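Local structure of pyridoxine 4-oxidase (Mesorhizobium loti, 4HA6) at residues W58-E63 with D380-D385; W75-L80 with H445-T450; N288-L293 with P482-G487. The protein catalyses the FAD-dependent oxidation of pyridoxine at its 4-hydroxymethyl group to pyridoxal, with oxygen as acceptor, and belongs to the GMC oxidoreductase family. All blocks are in the same frame, centred on the assembly; numbering follows the deposited sequence.

Contact 1. Residues W58-E63 with D380-D385; sequences WDYRTE and DRLIID. With FAD (flavin-adenine dinucleotide), chain B.
Arg381 meets Glu63 at the outer end of the contact, where its NH1 lies 2.8 Å from Glu63 OE1 in a salt bridge. The oxygen is met nearly along its C-O axis; the carboxylate and guanidinium planes stand 33° apart, and the bond runs through NH1, with NH2 staying farther from OE1. A bend at chi2 (-58°) folds the Glu63 chain back to bring the carboxylate there; its charge probably also eases the proximity of Arg61, whose guanidinium comes near that of Arg381. Next along, Leu382 sends CD1 to within 3.9 Å of Tyr60 CE1 at the buried side. Ile383 lays its CG2 branch against Glu63 CD, 3.9 Å away, giving the acidic chain an apolar flank. Ile384 contributes most. Ile384 O accepts from Glu63 N at 2.9 Å, with an N-H...O angle of 158°, and Ile384 CD1 packs 3.7 Å from Tyr60 CB, the two side chains crossing at about a right angle. Water 1, which accepts from Ile384 N, fills the wedge between the diverging backbones, near Arg61 O and Leu382 O. Tyr60 itself is held at the far end by a hydrogen bond between its OH and Glu255 OE2, and that OH lies over a face of Trp58, whose NE1 makes a weak bond of 3.4 Å to FAD O2B. The contact thus joins two small two-stranded antiparallel sheets, 60-61 with 74-75 and 370-372 with 383-385, beside helix 252-262 and close to the adenosine end of the cofactor site.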
loop_
_atom_site.group_PDB
_atom_site.type_symbol
_atom_site.label_atom_id
_atom_site.label_comp_id
_atom_site.label_asym_id
_atom_site.label_seq_id
_atom_site.Cartn_x
_atom_site.Cartn_y
_atom_site.Cartn_z
ATOM N N TRP A 58 4.458 13.226 -3.679
ATOM C CA TRP A 58 3.526 14.174 -3.058
ATOM C C TRP A 58 4.031 14.677 -1.702
ATOM O O TRP A 58 3.872 15.860 -1.368
ATOM C CB TRP A 58 2.136 13.546 -2.886
ATOM C CG TRP A 58 1.378 13.292 -4.171
ATOM C CD1 TRP A 58 1.449 12.173 -4.961
ATOM C CD2 TRP A 58 0.422 14.169 -4.803
ATOM N NE1 TRP A 58 0.601 12.304 -6.044
ATOM C CE2 TRP A 58 -0.033 13.523 -5.974
ATOM C CE3 TRP A 58 -0.086 15.437 -4.494
ATOM C CZ2 TRP A 58 -0.970 14.103 -6.838
ATOM C CZ3 TRP A 58 -1.018 16.012 -5.347
ATOM C CH2 TRP A 58 -1.450 15.345 -6.508
ATOM N N ASP A 59 4.631 13.773 -0.928
ATOM C CA ASP A 59 5.227 14.118 0.366
ATOM C C ASP A 59 4.248 14.793 1.347
ATOM O O ASP A 59 4.461 15.927 1.757
ATOM C CB ASP A 59 6.476 14.985 0.150
ATOM C CG ASP A 59 7.332 15.087 1.389
ATOM O OD1 ASP A 59 7.335 14.131 2.190
ATOM O OD2 ASP A 59 8.007 16.121 1.562
ATOM N N TYR A 60 3.181 14.087 1.720
ATOM C CA TYR A 60 2.200 14.608 2.674
ATOM C C TYR A 60 2.783 14.601 4.076
ATOM O O TYR A 60 3.680 13.815 4.372
ATOM C CB TYR A 60 0.938 13.736 2.692
ATOM C CG TYR A 60 0.258 13.596 1.361
ATOM C CD1 TYR A 60 -0.676 14.543 0.936
ATOM C CD2 TYR A 60 0.529 12.510 0.528
ATOM C CE1 TYR A 60 -1.311 14.423 -0.292
ATOM C CE2 TYR A 60 -0.116 12.375 -0.698
ATOM C CZ TYR A 60 -1.030 13.337 -1.101
ATOM O OH TYR A 60 -1.670 13.233 -2.320
ATOM N N ARG A 61 2.252 15.451 4.947
ATOM C CA ARG A 61 2.700 15.499 6.330
ATOM C C ARG A 61 1.490 15.255 7.241
ATOM O O ARG A 61 0.489 15.965 7.145
ATOM C CB ARG A 61 3.339 16.862 6.604
ATOM C CG ARG A 61 3.991 16.977 7.961
ATOM C CD ARG A 61 4.293 18.421 8.288
ATOM N NE ARG A 61 4.507 18.631 9.720
ATOM C CZ ARG A 61 3.530 18.814 10.608
ATOM N NH1 ARG A 61 2.254 18.803 10.221
ATOM N NH2 ARG A 61 3.826 19.006 11.891
ATOM N N THR A 62 1.548 14.240 8.106
ATOM C CA THR A 62 0.400 13.984 8.986
ATOM C C THR A 62 0.376 14.981 10.138
ATOM O O THR A 62 1.398 15.617 10.433
ATOM C CB THR A 62 0.459 12.599 9.625
ATOM O OG1 THR A 62 1.273 12.663 10.794
ATOM C CG2 THR A 62 1.013 11.530 8.642
ATOM N N GLU A 63 -0.775 15.115 10.798
ATOM C CA GLU A 63 -0.812 15.793 12.096
ATOM C C GLU A 63 0.163 15.144 13.083
ATOM O O GLU A 63 0.536 13.979 12.922
ATOM C CB GLU A 63 -2.215 15.728 12.685
ATOM C CG GLU A 63 -3.288 16.432 11.833
ATOM C CD GLU A 63 -2.975 17.900 11.604
ATOM O OE1 GLU A 63 -2.527 18.256 10.484
ATOM O OE2 GLU A 63 -3.174 18.693 12.547
ATOM N N ASP A 380 -4.526 23.458 -1.023
ATOM C CA ASP A 380 -4.818 23.402 0.414
ATOM C C ASP A 380 -4.447 22.023 0.946
ATOM O O ASP A 380 -5.000 21.007 0.496
ATOM C CB ASP A 380 -6.310 23.640 0.671
ATOM C CG ASP A 380 -6.754 25.025 0.275
ATOM O OD1 ASP A 380 -7.946 25.202 -0.084
ATOM O OD2 ASP A 380 -5.903 25.933 0.314
ATOM N N ARG A 381 -3.533 21.971 1.907
ATOM C CA ARG A 381 -3.006 20.679 2.344
ATOM C C ARG A 381 -4.055 19.839 3.070
ATOM O O ARG A 381 -4.970 20.374 3.710
ATOM C CB ARG A 381 -1.755 20.858 3.206
ATOM C CG ARG A 381 -1.976 21.699 4.426
ATOM C CD ARG A 381 -1.858 20.866 5.681
ATOM N NE ARG A 381 -2.362 21.581 6.852
ATOM C CZ ARG A 381 -2.364 21.078 8.082
ATOM N NH1 ARG A 381 -1.878 19.860 8.300
ATOM N NH2 ARG A 381 -2.849 21.790 9.095
ATOM N N LEU A 382 -3.942 18.522 2.933
ATOM C CA LEU A 382 -4.867 17.622 3.600
ATOM C C LEU A 382 -4.557 17.554 5.082
ATOM O O LEU A 382 -3.397 17.677 5.490
ATOM C CB LEU A 382 -4.812 16.218 2.990
ATOM C CG LEU A 382 -5.311 16.054 1.556
ATOM C CD1 LEU A 382 -5.020 14.650 1.025
ATOM C CD2 LEU A 382 -6.802 16.380 1.418
ATOM N N ILE A 383 -5.609 17.372 5.879
ATOM C CA ILE A 383 -5.473 17.137 7.312
ATOM C C ILE A 383 -5.570 15.627 7.550
ATOM O O ILE A 383 -6.654 15.044 7.458
ATOM C CB ILE A 383 -6.556 17.872 8.097
ATOM C CG1 ILE A 383 -6.593 19.355 7.683
ATOM C CG2 ILE A 383 -6.347 17.701 9.613
ATOM C CD1 ILE A 383 -7.532 20.196 8.524
ATOM N N ILE A 384 -4.421 15.010 7.821
ATOM C CA ILE A 384 -4.290 13.557 7.882
ATOM C C ILE A 384 -3.951 13.127 9.305
ATOM O O ILE A 384 -2.863 13.436 9.819
ATOM C CB ILE A 384 -3.168 13.067 6.942
ATOM C CG1 ILE A 384 -3.472 13.444 5.492
ATOM C CG2 ILE A 384 -2.953 11.552 7.082
ATOM C CD1 ILE A 384 -2.224 13.472 4.598
ATOM N N ASP A 385 -4.887 12.429 9.946
ATOM C CA ASP A 385 -4.651 11.914 11.291
ATOM C C ASP A 385 -4.768 10.404 11.279
ATOM O O ASP A 385 -5.863 9.885 11.443
ATOM C CB ASP A 385 -5.667 12.496 12.283
ATOM C CG ASP A 385 -5.586 11.840 13.662
ATOM O OD1 ASP A 385 -6.580 11.902 14.421
ATOM O OD2 ASP A 385 -4.529 11.253 13.990
HETATM P PA FAD B . -1.441 5.182 -6.281
HETATM O O1A FAD B . -0.635 4.057 -6.916
HETATM O O2A FAD B . -0.776 6.052 -5.251
HETATM O O5B FAD B . -1.993 6.103 -7.491
HETATM C C5B FAD B . -2.594 7.384 -7.324
HETATM C C4B FAD B . -2.334 8.120 -8.630
HETATM O O4B FAD B . -3.338 9.106 -8.896
HETATM C C3B FAD B . -1.001 8.854 -8.582
HETATM O O3B FAD B . -0.335 8.576 -9.825
HETATM C C2B FAD B . -1.374 10.330 -8.466
HETATM O O2B FAD B . -0.393 11.175 -9.093
HETATM C C1B FAD B . -2.728 10.382 -9.167
HETATM N N9A FAD B . -3.663 11.436 -8.671
HETATM C C8A FAD B . -3.911 11.758 -7.383
HETATM N N7A FAD B . -4.839 12.751 -7.312
HETATM C C5A FAD B . -5.207 13.079 -8.573
HETATM C C6A FAD B . -6.148 14.042 -9.203
HETATM N N6A FAD B . -6.918 14.882 -8.441
HETATM N N1A FAD B . -6.222 14.053 -10.565
HETATM C C2A FAD B . -5.480 13.223 -11.328
HETATM N N3A FAD B . -4.612 12.325 -10.808
HETATM C C4A FAD B . -4.431 12.204 -9.462
HETATM N N1 FAD B . 3.099 -1.947 -1.480
HETATM C C2 FAD B . 3.472 -3.237 -1.571
HETATM O O2 FAD B . 2.582 -4.107 -1.696
HETATM N N3 FAD B . 4.760 -3.626 -1.502
HETATM C C4 FAD B . 5.767 -2.748 -1.360
HETATM O O4 FAD B . 6.965 -3.128 -1.284
HETATM C C4X FAD B . 5.436 -1.309 -1.254
HETATM N N5 FAD B . 6.383 -0.362 -1.092
HETATM C C5X FAD B . 6.051 0.952 -1.017
HETATM C C6 FAD B . 7.039 1.922 -0.861
HETATM C C7 FAD B . 6.700 3.270 -0.792
HETATM C C7M FAD B . 7.782 4.308 -0.625
HETATM C C8 FAD B . 5.271 3.681 -0.888
HETATM C C8M FAD B . 4.908 5.139 -0.806
HETATM C C9 FAD B . 4.275 2.719 -1.047
HETATM C C9A FAD B . 4.624 1.370 -1.107
HETATM N N10 FAD B . 3.628 0.390 -1.263
HETATM C C10 FAD B . 4.006 -0.958 -1.337
HETATM C "C1'" FAD B . 2.214 0.780 -1.341
HETATM C "C2'" FAD B . 1.651 0.690 -2.750
HETATM O "O2'" FAD B . 2.564 1.284 -3.686
HETATM C "C3'" FAD B . 0.320 1.446 -2.745
HETATM O "O3'" FAD B . -0.488 0.934 -1.672
HETATM C "C4'" FAD B . -0.412 1.296 -4.067
HETATM O "O4'" FAD B . 0.459 1.762 -5.113
HETATM C "C5'" FAD B . -1.733 2.073 -4.067
HETATM O "O5'" FAD B . -2.140 2.255 -5.421
HETATM P P FAD B . -3.417 3.164 -5.748
HETATM O O1P FAD B . -3.895 2.913 -7.172
HETATM O O2P FAD B . -4.410 3.068 -4.607
HETATM O O3P FAD B . -2.807 4.643 -5.638
HETATM O O HOH W 1 -2.084 16.642 7.967
#

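Contact 2. Residues W75-L80 with H445-T450; sequences WARGRL and HHPCGT. With FAD (flavin-adenine dinucleotide), chain B; PXM (4-(aminomethyl)-5-(hydroxymethyl)-2-methylpyridin-3-ol), chain J.
The flavin end of the FAD site and the adjoining ligand pocket are built where Arg77 meets the loop of His445 and Pro447. Arg77 NH2 lies 2.8 Å from His445 O, but the N-H...O angle of only 121° makes this a weak bond. Pro447 covers one face of the guanidinium, its CD 3.4 Å from Arg77 NH2. Bends at chi2 and chi3 (109°) curl the arginine back, and Arg77 NE donates to Ala76 O at 2.9 Å, which helps to fix the rotation of the group. Arg77 NH2 also sits 3.2 Å from FAD C8M, so the arginine borders the dimethylbenzene edge of the isoalloxazine. With an alanine here in place of Arg77, the His445 carbonyl would probably lose this weak partner, and a gap would open between Pro447 and the flavin methyl. In this GMC oxidoreductase pocket the His445 ring lays a face over the flavin methyl C7M, while His445 ND1 at its edge donates to PXM O3, 3.1 Å away and nearly straight at 163°. At another edge, NE2 is joined to Ala76 N through water 2. His446 NE2 stands 2.7 Å from PXM N4, on the aminomethyl arm that corresponds to the hydroxymethyl group oxidised in pyridoxine. His446 ND1 is hydrogen-bonded to His292 ND1, the two rings nearly perpendicular. Away from the ligands, Trp75 CZ3 rests 3.7 Å from Pro447 CB, the indole and the proline ring passing alongside with opposed directions, and both residues also touch helix 252-262.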
loop_
_atom_site.group_PDB
_atom_site.type_symbol
_atom_site.label_atom_id
_atom_site.label_comp_id
_atom_site.label_asym_id
_atom_site.label_seq_id
_atom_site.Cartn_x
_atom_site.Cartn_y
_atom_site.Cartn_z
ATOM N N TRP A 75 4.461 11.208 4.578
ATOM C CA TRP A 75 3.861 10.149 3.760
ATOM C C TRP A 75 4.183 10.320 2.277
ATOM O O TRP A 75 3.527 11.089 1.572
ATOM C CB TRP A 75 2.339 10.118 3.947
ATOM C CG TRP A 75 1.877 9.394 5.211
ATOM C CD1 TRP A 75 2.645 9.030 6.287
ATOM C CD2 TRP A 75 0.547 8.920 5.492
ATOM N NE1 TRP A 75 1.869 8.378 7.225
ATOM C CE2 TRP A 75 0.578 8.299 6.759
ATOM C CE3 TRP A 75 -0.669 8.971 4.795
ATOM C CZ2 TRP A 75 -0.565 7.731 7.349
ATOM C CZ3 TRP A 75 -1.802 8.411 5.379
ATOM C CH2 TRP A 75 -1.742 7.798 6.643
ATOM N N ALA A 76 5.194 9.595 1.806
ATOM C CA ALA A 76 5.580 9.619 0.393
ATOM C C ALA A 76 4.473 9.035 -0.475
ATOM O O ALA A 76 3.899 8.009 -0.127
ATOM C CB ALA A 76 6.890 8.844 0.179
ATOM N N ARG A 77 4.170 9.682 -1.596
ATOM C CA ARG A 77 3.184 9.145 -2.533
ATOM C C ARG A 77 3.587 9.429 -3.983
ATOM O O ARG A 77 4.062 10.524 -4.297
ATOM C CB ARG A 77 1.795 9.732 -2.250
ATOM C CG ARG A 77 1.080 9.147 -1.025
ATOM C CD ARG A 77 0.600 7.710 -1.284
ATOM N NE ARG A 77 1.371 6.711 -0.535
ATOM C CZ ARG A 77 1.155 5.399 -0.606
ATOM N NH1 ARG A 77 0.194 4.926 -1.387
ATOM N NH2 ARG A 77 1.886 4.557 0.114
ATOM N N GLY A 78 3.402 8.450 -4.865
ATOM C CA GLY A 78 3.716 8.636 -6.273
ATOM C C GLY A 78 2.863 9.694 -6.971
ATOM O O GLY A 78 1.629 9.669 -6.864
ATOM N N ARG A 79 3.525 10.627 -7.667
ATOM C CA ARG A 79 2.859 11.623 -8.524
ATOM C C ARG A 79 3.453 11.592 -9.942
ATOM O O ARG A 79 4.243 12.467 -10.320
ATOM C CB ARG A 79 2.981 13.044 -7.950
ATOM C CG ARG A 79 2.161 14.098 -8.720
ATOM C CD ARG A 79 2.840 15.476 -8.737
ATOM N NE ARG A 79 2.443 16.272 -7.583
ATOM C CZ ARG A 79 3.267 16.661 -6.613
ATOM N NH1 ARG A 79 4.559 16.352 -6.663
ATOM N NH2 ARG A 79 2.799 17.372 -5.594
ATOM N N LEU A 80 3.060 10.581 -10.712
ATOM C CA LEU A 80 3.578 10.332 -12.062
ATOM C C LEU A 80 2.911 9.056 -12.559
ATOM O O LEU A 80 2.287 8.326 -11.765
ATOM C CB LEU A 80 5.111 10.168 -12.078
ATOM C CG LEU A 80 5.773 8.896 -11.532
ATOM C CD1 LEU A 80 7.265 8.882 -11.856
ATOM C CD2 LEU A 80 5.545 8.734 -10.024
ATOM N N HIS A 445 3.927 2.560 4.645
ATOM C CA HIS A 445 3.455 3.061 3.406
ATOM C C HIS A 445 2.241 2.418 2.831
ATOM O O HIS A 445 2.163 2.293 1.652
ATOM C CB HIS A 445 4.549 3.066 2.339
ATOM C CG HIS A 445 5.712 3.875 2.693
ATOM N ND1 HIS A 445 6.790 3.362 3.180
ATOM C CD2 HIS A 445 5.875 5.206 2.749
ATOM C CE1 HIS A 445 7.606 4.300 3.469
ATOM N NE2 HIS A 445 7.048 5.414 3.213
ATOM N N HIS A 446 1.299 2.010 3.642
ATOM C CA HIS A 446 0.107 1.299 3.188
ATOM C C HIS A 446 -1.210 1.990 3.560
ATOM O O HIS A 446 -2.091 1.331 4.126
ATOM C CB HIS A 446 0.096 -0.123 3.774
ATOM C CG HIS A 446 1.360 -0.885 3.525
ATOM N ND1 HIS A 446 1.845 -1.827 4.402
ATOM C CD2 HIS A 446 2.238 -0.836 2.497
ATOM C CE1 HIS A 446 2.979 -2.320 3.932
ATOM N NE2 HIS A 446 3.229 -1.748 2.772
ATOM N N PRO A 447 -1.355 3.296 3.245
ATOM C CA PRO A 447 -2.624 3.961 3.587
ATOM C C PRO A 447 -3.774 3.396 2.763
ATOM O O PRO A 447 -3.555 3.063 1.589
ATOM C CB PRO A 447 -2.377 5.422 3.196
ATOM C CG PRO A 447 -1.352 5.362 2.106
ATOM C CD PRO A 447 -0.458 4.191 2.484
ATOM N N CYS A 448 -4.958 3.278 3.377
ATOM C CA CYS A 448 -6.125 2.673 2.737
ATOM C C CYS A 448 -7.384 2.924 3.573
ATOM O O CYS A 448 -7.290 3.402 4.707
ATOM C CB CYS A 448 -5.907 1.162 2.555
ATOM S SG CYS A 448 -6.030 0.158 4.108
ATOM N N GLY A 449 -8.556 2.640 3.000
ATOM C CA GLY A 449 -9.796 2.560 3.771
ATOM C C GLY A 449 -10.723 3.772 3.788
ATOM O O GLY A 449 -11.806 3.726 4.372
ATOM N N THR A 450 -10.309 4.851 3.132
ATOM C CA THR A 450 -10.965 6.151 3.275
ATOM C C THR A 450 -12.223 6.312 2.424
ATOM O O THR A 450 -12.914 7.333 2.511
ATOM C CB THR A 450 -9.983 7.283 2.922
ATOM O OG1 THR A 450 -9.312 6.960 1.687
ATOM C CG2 THR A 450 -8.956 7.428 4.032
HETATM P PA FAD B . -1.441 5.182 -6.281
HETATM O O1A FAD B . -0.635 4.057 -6.916
HETATM O O2A FAD B . -0.776 6.052 -5.251
HETATM O O5B FAD B . -1.993 6.103 -7.491
HETATM C C5B FAD B . -2.594 7.384 -7.324
HETATM C C4B FAD B . -2.334 8.120 -8.630
HETATM O O4B FAD B . -3.338 9.106 -8.896
HETATM C C3B FAD B . -1.001 8.854 -8.582
HETATM O O3B FAD B . -0.335 8.576 -9.825
HETATM C C2B FAD B . -1.374 10.330 -8.466
HETATM O O2B FAD B . -0.393 11.175 -9.093
HETATM C C1B FAD B . -2.728 10.382 -9.167
HETATM N N9A FAD B . -3.663 11.436 -8.671
HETATM C C8A FAD B . -3.911 11.758 -7.383
HETATM N N7A FAD B . -4.839 12.751 -7.312
HETATM C C5A FAD B . -5.207 13.079 -8.573
HETATM C C6A FAD B . -6.148 14.042 -9.203
HETATM N N6A FAD B . -6.918 14.882 -8.441
HETATM N N1A FAD B . -6.222 14.053 -10.565
HETATM C C2A FAD B . -5.480 13.223 -11.328
HETATM N N3A FAD B . -4.612 12.325 -10.808
HETATM C C4A FAD B . -4.431 12.204 -9.462
HETATM N N1 FAD B . 3.099 -1.947 -1.480
HETATM C C2 FAD B . 3.472 -3.237 -1.571
HETATM O O2 FAD B . 2.582 -4.107 -1.696
HETATM N N3 FAD B . 4.760 -3.626 -1.502
HETATM C C4 FAD B . 5.767 -2.748 -1.360
HETATM O O4 FAD B . 6.965 -3.128 -1.284
HETATM C C4X FAD B . 5.436 -1.309 -1.254
HETATM N N5 FAD B . 6.383 -0.362 -1.092
HETATM C C5X FAD B . 6.051 0.952 -1.017
HETATM C C6 FAD B . 7.039 1.922 -0.861
HETATM C C7 FAD B . 6.700 3.270 -0.792
HETATM C C7M FAD B . 7.782 4.308 -0.625
HETATM C C8 FAD B . 5.271 3.681 -0.888
HETATM C C8M FAD B . 4.908 5.139 -0.806
HETATM C C9 FAD B . 4.275 2.719 -1.047
HETATM C C9A FAD B . 4.624 1.370 -1.107
HETATM N N10 FAD B . 3.628 0.390 -1.263
HETATM C C10 FAD B . 4.006 -0.958 -1.337
HETATM C "C1'" FAD B . 2.214 0.780 -1.341
HETATM C "C2'" FAD B . 1.651 0.690 -2.750
HETATM O "O2'" FAD B . 2.564 1.284 -3.686
HETATM C "C3'" FAD B . 0.320 1.446 -2.745
HETATM O "O3'" FAD B . -0.488 0.934 -1.672
HETATM C "C4'" FAD B . -0.412 1.296 -4.067
HETATM O "O4'" FAD B . 0.459 1.762 -5.113
HETATM C "C5'" FAD B . -1.733 2.073 -4.067
HETATM O "O5'" FAD B . -2.140 2.255 -5.421
HETATM P P FAD B . -3.417 3.164 -5.748
HETATM O O1P FAD B . -3.895 2.913 -7.172
HETATM O O2P FAD B . -4.410 3.068 -4.607
HETATM O O3P FAD B . -2.807 4.643 -5.638
HETATM N N1 PXM J . 10.206 -1.468 4.331
HETATM C C2 PXM J . 9.352 -0.464 4.147
HETATM C C2A PXM J . 9.463 0.827 4.896
HETATM C C3 PXM J . 8.345 -0.675 3.217
HETATM O O3 PXM J . 7.433 0.331 2.988
HETATM C C4 PXM J . 8.226 -1.891 2.510
HETATM C C5 PXM J . 9.178 -2.921 2.766
HETATM C C5A PXM J . 9.235 -4.282 2.100
HETATM O O5 PXM J . 8.062 -4.799 1.574
HETATM C C6 PXM J . 10.173 -2.645 3.710
HETATM C C4A PXM J . 7.094 -2.003 1.529
HETATM N N4 PXM J . 5.821 -1.605 2.056
HETATM O O HOH W 2 7.165 8.504 3.918
#

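Contact 3. Residues N288-L293 with P482-G487; sequences NLQDHL and PNLTAG
His292 presents one face of its ring to Leu484, whose CG stands 3.6 Å from the ring centroid and 21° off the normal, a CH-pi contact offset toward the rim. Beyond the imidazole, Leu484 CD2 comes to 3.5 Å from Asp291 O. At the edge of the same ring, and in its plane, lies Thr485 O, 3.2 Å from His292 CE1. Both ring nitrogens are taken up outside these two loops, NE2 by Thr363 O, so imidazole rotation is fixed from several sides. Gln290 works differently: its extended chain brings the amide beside the opposing backbone, where both ends are used. Gln290 OE1 accepts from Leu484 N at 3.1 Å, the donor lying well above the carbonyl plane, and Gln290 NE2 gives to Pro482 O, also at 3.1 Å. A further bond, from Gln290 NE2 to Asn288 O, lies in the amide plane and holds the group flat. The two loops run almost parallel; 288-293 leads into strand 293-302, the loop 482-487 approaches helix 490-506, and helix 97-107 packs against Pro482, Asn483 and Thr485.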
loop_
_atom_site.group_PDB
_atom_site.type_symbol
_atom_site.label_atom_id
_atom_site.label_comp_id
_atom_site.label_asym_id
_atom_site.label_seq_id
_atom_site.Cartn_x
_atom_site.Cartn_y
_atom_site.Cartn_z
ATOM N N ASN A 288 -12.194 5.786 8.534
ATOM C CA ASN A 288 -11.699 4.398 8.404
ATOM C C ASN A 288 -10.255 4.353 7.874
ATOM O O ASN A 288 -9.802 3.310 7.381
ATOM C CB ASN A 288 -12.657 3.549 7.512
ATOM C CG ASN A 288 -12.288 2.039 7.439
ATOM O OD1 ASN A 288 -12.040 1.472 6.341
ATOM N ND2 ASN A 288 -12.277 1.385 8.595
ATOM N N LEU A 289 -9.527 5.470 7.964
ATOM C CA LEU A 289 -8.140 5.500 7.467
ATOM C C LEU A 289 -7.250 4.544 8.255
ATOM O O LEU A 289 -7.175 4.629 9.490
ATOM C CB LEU A 289 -7.532 6.907 7.527
ATOM C CG LEU A 289 -5.999 6.964 7.308
ATOM C CD1 LEU A 289 -5.663 6.626 5.876
ATOM C CD2 LEU A 289 -5.367 8.324 7.684
ATOM N N GLN A 290 -6.570 3.649 7.538
ATOM C CA GLN A 290 -5.631 2.705 8.163
ATOM C C GLN A 290 -4.252 2.782 7.520
ATOM O O GLN A 290 -4.126 3.170 6.365
ATOM C CB GLN A 290 -6.156 1.274 8.022
ATOM C CG GLN A 290 -7.465 1.035 8.750
ATOM C CD GLN A 290 -8.209 -0.151 8.184
ATOM O OE1 GLN A 290 -7.763 -1.296 8.317
ATOM N NE2 GLN A 290 -9.323 0.119 7.500
ATOM N N ASP A 291 -3.227 2.361 8.257
ATOM C CA ASP A 291 -1.873 2.277 7.719
ATOM C C ASP A 291 -1.100 1.278 8.578
ATOM O O ASP A 291 -1.523 0.959 9.698
ATOM C CB ASP A 291 -1.200 3.653 7.734
ATOM C CG ASP A 291 0.241 3.632 7.200
ATOM O OD1 ASP A 291 0.561 2.808 6.298
ATOM O OD2 ASP A 291 1.055 4.464 7.680
ATOM N N HIS A 292 -0.000 0.750 8.044
ATOM C CA HIS A 292 0.873 -0.137 8.826
ATOM C C HIS A 292 2.002 0.711 9.391
ATOM O O HIS A 292 2.409 1.690 8.763
ATOM C CB HIS A 292 1.486 -1.238 7.951
ATOM C CG HIS A 292 0.597 -2.421 7.714
ATOM N ND1 HIS A 292 0.344 -2.915 6.452
ATOM C CD2 HIS A 292 -0.057 -3.238 8.575
ATOM C CE1 HIS A 292 -0.447 -3.971 6.541
ATOM N NE2 HIS A 292 -0.705 -4.187 7.820
ATOM N N LEU A 293 2.502 0.328 10.567
ATOM C CA LEU A 293 3.719 0.900 11.130
ATOM C C LEU A 293 4.841 -0.141 11.176
ATOM O O LEU A 293 4.582 -1.353 11.298
ATOM C CB LEU A 293 3.465 1.403 12.556
ATOM C CG LEU A 293 2.609 2.656 12.687
ATOM C CD1 LEU A 293 2.167 2.846 14.133
ATOM C CD2 LEU A 293 3.409 3.861 12.201
ATOM N N PRO A 482 -11.830 -2.432 3.104
ATOM C CA PRO A 482 -12.480 -2.421 4.423
ATOM C C PRO A 482 -11.435 -2.480 5.525
ATOM O O PRO A 482 -11.554 -1.781 6.532
ATOM C CB PRO A 482 -13.329 -3.706 4.410
ATOM C CG PRO A 482 -13.661 -3.899 2.917
ATOM C CD PRO A 482 -12.383 -3.481 2.218
ATOM N N ASN A 483 -10.417 -3.307 5.315
ATOM C CA ASN A 483 -9.314 -3.421 6.252
ATOM C C ASN A 483 -8.016 -3.792 5.536
ATOM O O ASN A 483 -8.022 -4.427 4.481
ATOM C CB ASN A 483 -9.622 -4.466 7.331
ATOM C CG ASN A 483 -10.033 -5.806 6.738
ATOM O OD1 ASN A 483 -11.219 -6.112 6.643
ATOM N ND2 ASN A 483 -9.050 -6.601 6.314
ATOM N N LEU A 484 -6.914 -3.372 6.139
ATOM C CA LEU A 484 -5.572 -3.769 5.765
ATOM C C LEU A 484 -5.436 -5.284 5.613
ATOM O O LEU A 484 -5.986 -6.042 6.422
ATOM C CB LEU A 484 -4.654 -3.332 6.899
ATOM C CG LEU A 484 -3.496 -2.340 6.778
ATOM C CD1 LEU A 484 -3.440 -1.603 5.450
ATOM C CD2 LEU A 484 -3.521 -1.373 7.957
ATOM N N THR A 485 -4.699 -5.725 4.587
ATOM C CA THR A 485 -4.190 -7.100 4.557
ATOM C C THR A 485 -3.086 -7.189 5.587
ATOM O O THR A 485 -2.679 -6.165 6.133
ATOM C CB THR A 485 -3.624 -7.455 3.190
ATOM O OG1 THR A 485 -2.669 -6.456 2.806
ATOM C CG2 THR A 485 -4.757 -7.480 2.166
ATOM N N ALA A 486 -2.586 -8.392 5.861
ATOM C CA ALA A 486 -1.552 -8.544 6.896
ATOM C C ALA A 486 -0.238 -7.816 6.570
ATOM O O ALA A 486 0.471 -7.354 7.474
ATOM C CB ALA A 486 -1.282 -10.039 7.191
ATOM N N GLY A 487 0.097 -7.735 5.284
ATOM C CA GLY A 487 1.375 -7.180 4.865
ATOM C C GLY A 487 1.154 -6.126 3.789
ATOM O O GLY A 487 0.063 -5.573 3.674
#

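In the fold
Contact 1 is the peripheral one, about 17 Å from the chain centre to its own centre and partly exposed; contacts 2 and 3 are buried, at about 7 and 8 Å. Their chemistry follows: a salt bridge and a water between small sheets outside, a weak arginine-carbonyl bond and apolar packing in contact 2, with polar histidine contacts to the ligand, and amide and imidazole grips between loops in contact 3. Contacts 1 and 2 share the 60-61 and 74-75 sheet through Tyr60 O and Trp75 N, and both touch FAD, near its adenosine ribose and along its length respectively. Contact 3 adjoins contact 2, where His292 and Asp291 hold the side chain and backbone of His446.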